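Local coordinates for protein signaling pathway modulator ZraP (Salmonella enterica subsp. enterica serovar Typhimurium, PDB 3LAY) that modulates the Zra envelope stress response of the periplasm, combining a regulatory with a chaperone role and forming oligomers whose high-order structures need zinc for their stabilization, at residues Asp81-Gln86 with Gln127-Gln132. Numbering follows the deposited sequence.
Sequences DDYYTQ and QKLDEQ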
loop_
_atom_site.group_PDB
_atom_site.type_symbol
_atom_site.label_atom_id
_atom_site.label_comp_id
_atom_site.label_asym_id
_atom_site.label_seq_id
_atom_site.Cartn_x
_atom_site.Cartn_y
_atom_site.Cartn_z
ATOM N N ASP J 81 26.100 -13.220 6.788
ATOM C CA ASP J 81 27.141 -12.687 5.920
ATOM C C ASP J 81 27.980 -13.831 5.444
ATOM O O ASP J 81 28.345 -13.902 4.271
ATOM C CB ASP J 81 28.059 -11.659 6.638
ATOM C CG ASP J 81 27.340 -10.343 6.964
ATOM O OD1 ASP J 81 26.238 -10.107 6.406
ATOM O OD2 ASP J 81 27.859 -9.548 7.780
ATOM N N ASP J 82 28.303 -14.734 6.348
ATOM C CA ASP J 82 29.129 -15.832 5.947
ATOM C C ASP J 82 28.464 -16.558 4.838
ATOM O O ASP J 82 29.083 -16.831 3.817
ATOM C CB ASP J 82 29.435 -16.719 7.121
ATOM C CG ASP J 82 30.449 -16.091 8.042
ATOM O OD1 ASP J 82 31.041 -15.055 7.615
ATOM O OD2 ASP J 82 30.661 -16.635 9.161
ATOM N N TYR J 83 27.179 -16.812 5.027
ATOM C CA TYR J 83 26.372 -17.510 4.035
ATOM C C TYR J 83 26.320 -16.747 2.712
ATOM O O TYR J 83 26.474 -17.338 1.643
ATOM C CB TYR J 83 24.973 -17.782 4.586
ATOM C CG TYR J 83 23.978 -18.069 3.511
ATOM C CD1 TYR J 83 23.895 -19.328 2.907
ATOM C CD2 TYR J 83 23.096 -17.070 3.077
ATOM C CE1 TYR J 83 22.979 -19.569 1.899
ATOM C CE2 TYR J 83 22.200 -17.305 2.094
ATOM C CZ TYR J 83 22.134 -18.548 1.503
ATOM O OH TYR J 83 21.220 -18.740 0.483
ATOM N N TYR J 84 26.133 -15.436 2.768
ATOM C CA TYR J 84 26.053 -14.653 1.524
ATOM C C TYR J 84 27.362 -14.718 0.770
ATOM O O TYR J 84 27.385 -14.997 -0.430
ATOM C CB TYR J 84 25.594 -13.177 1.729
ATOM C CG TYR J 84 24.119 -13.069 2.027
ATOM C CD1 TYR J 84 23.176 -13.612 1.174
ATOM C CD2 TYR J 84 23.667 -12.413 3.152
ATOM C CE1 TYR J 84 21.802 -13.548 1.476
ATOM C CE2 TYR J 84 22.309 -12.337 3.459
ATOM C CZ TYR J 84 21.398 -12.905 2.627
ATOM O OH TYR J 84 20.072 -12.805 2.964
ATOM N N THR J 85 28.433 -14.439 1.474
ATOM C CA THR J 85 29.750 -14.510 0.931
ATOM C C THR J 85 30.068 -15.874 0.306
ATOM O O THR J 85 30.565 -15.930 -0.796
ATOM C CB THR J 85 30.766 -14.187 2.076
ATOM O OG1 THR J 85 30.746 -12.775 2.309
ATOM C CG2 THR J 85 32.218 -14.656 1.756
ATOM N N GLN J 86 29.811 -16.980 0.996
ATOM C CA GLN J 86 30.166 -18.280 0.430
ATOM C C GLN J 86 29.364 -18.678 -0.815
ATOM O O GLN J 86 29.884 -19.392 -1.662
ATOM C CB GLN J 86 30.034 -19.386 1.497
ATOM C CG GLN J 86 31.116 -19.280 2.543
ATOM C CD GLN J 86 30.699 -19.730 3.944
ATOM O OE1 GLN J 86 29.576 -20.213 4.151
ATOM N NE2 GLN J 86 31.593 -19.522 4.923
ATOM N N GLN J 127 20.409 -27.297 -5.842
ATOM C CA GLN J 127 20.692 -28.275 -4.833
ATOM C C GLN J 127 21.888 -27.811 -3.988
ATOM O O GLN J 127 21.861 -27.929 -2.739
ATOM C CB GLN J 127 20.850 -29.685 -5.446
ATOM C CG GLN J 127 21.574 -30.718 -4.568
ATOM C CD GLN J 127 23.099 -30.835 -4.866
ATOM O OE1 GLN J 127 23.559 -30.585 -6.013
ATOM N NE2 GLN J 127 23.868 -31.266 -3.856
ATOM N N LYS J 128 22.920 -27.288 -4.648
ATOM C CA LYS J 128 24.059 -26.741 -3.932
ATOM C C LYS J 128 23.616 -25.578 -3.089
ATOM O O LYS J 128 24.057 -25.401 -1.993
ATOM C CB LYS J 128 25.185 -26.269 -4.860
ATOM C CG LYS J 128 26.326 -27.274 -5.097
ATOM C CD LYS J 128 26.369 -27.957 -6.428
ATOM C CE LYS J 128 27.262 -27.209 -7.418
ATOM N NZ LYS J 128 27.033 -27.678 -8.842
ATOM N N LEU J 129 22.689 -24.782 -3.554
ATOM C CA LEU J 129 22.378 -23.619 -2.757
ATOM C C LEU J 129 21.680 -24.006 -1.492
ATOM O O LEU J 129 21.992 -23.503 -0.434
ATOM C CB LEU J 129 21.591 -22.614 -3.564
ATOM C CG LEU J 129 21.375 -21.195 -3.022
ATOM C CD1 LEU J 129 22.640 -20.607 -2.545
ATOM C CD2 LEU J 129 20.753 -20.309 -4.113
ATOM N N ASP J 130 20.743 -24.923 -1.595
ATOM C CA ASP J 130 20.005 -25.392 -0.438
ATOM C C ASP J 130 20.880 -26.024 0.622
ATOM O O ASP J 130 20.636 -25.853 1.804
ATOM C CB ASP J 130 18.952 -26.387 -0.898
ATOM C CG ASP J 130 17.816 -25.721 -1.715
ATOM O OD1 ASP J 130 17.435 -24.568 -1.413
ATOM O OD2 ASP J 130 17.292 -26.361 -2.640
ATOM N N GLU J 131 21.875 -26.800 0.231
ATOM C CA GLU J 131 22.738 -27.353 1.225
ATOM C C GLU J 131 23.336 -26.240 2.094
ATOM O O GLU J 131 23.390 -26.351 3.338
ATOM C CB GLU J 131 23.858 -28.160 0.590
ATOM C CG GLU J 131 23.413 -29.496 0.030
ATOM C CD GLU J 131 24.575 -30.368 -0.400
ATOM O OE1 GLU J 131 25.716 -30.152 0.104
ATOM O OE2 GLU J 131 24.335 -31.285 -1.212
ATOM N N GLN J 132 23.787 -25.171 1.437
ATOM C CA GLN J 132 24.337 -24.048 2.145
ATOM C C GLN J 132 23.294 -23.472 3.053
ATOM O O GLN J 132 23.604 -23.129 4.170
ATOM C CB GLN J 132 24.916 -23.002 1.197
ATOM C CG GLN J 132 26.102 -23.508 0.338
ATOM C CD GLN J 132 27.241 -24.021 1.173
ATOM O OE1 GLN J 132 27.558 -23.463 2.221
ATOM N NE2 GLN J 132 27.856 -25.094 0.728
#
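Across the pair Tyr83 and Gln132, whose CA atoms lie 7.1 Å apart, the helical segments Asp81-Gln86 and Gln127-Gln132 run antiparallel at 160°, their axes approaching to 11.1 Å. Tyr83 bridges most of that gap. Its ring extends across the interface because CG stands anti to the backbone N (chi1 161°), and its CE1 edge meets CB of Gln132 at 4.0 Å, with the methylene close to the ring plane. Further out, the phenol oxygen OH reaches CD1 of Leu129 at 3.8 Å, the two side chains crossing at about a right angle. No hydrogen bond links the segments, so the contact rests on van der Waals packing. At the margin Gln86 OE1 comes no closer than 4.3 Å to OE1 of Gln132; as both are acceptors, the two amides merely lie near each other. The Gln132 amide, though tilted just 20° from the Tyr83 ring plane, does not stack on it, since CB makes the ring contact. Two arginines further along helix 112-142 also engage the tyrosine: Arg136 makes a cation-pi contact with the ring, and Arg133 NE forms a weak hydrogen bond with OH. Leu129 meanwhile packs on Leu94 and Arg91, continuing the seam along helix 70-106. The arrangement is that of an antiparallel alpha-helical hairpin, here joining helices 70-106 and 112-142 within one subunit of the decameric alpha-helical barrel.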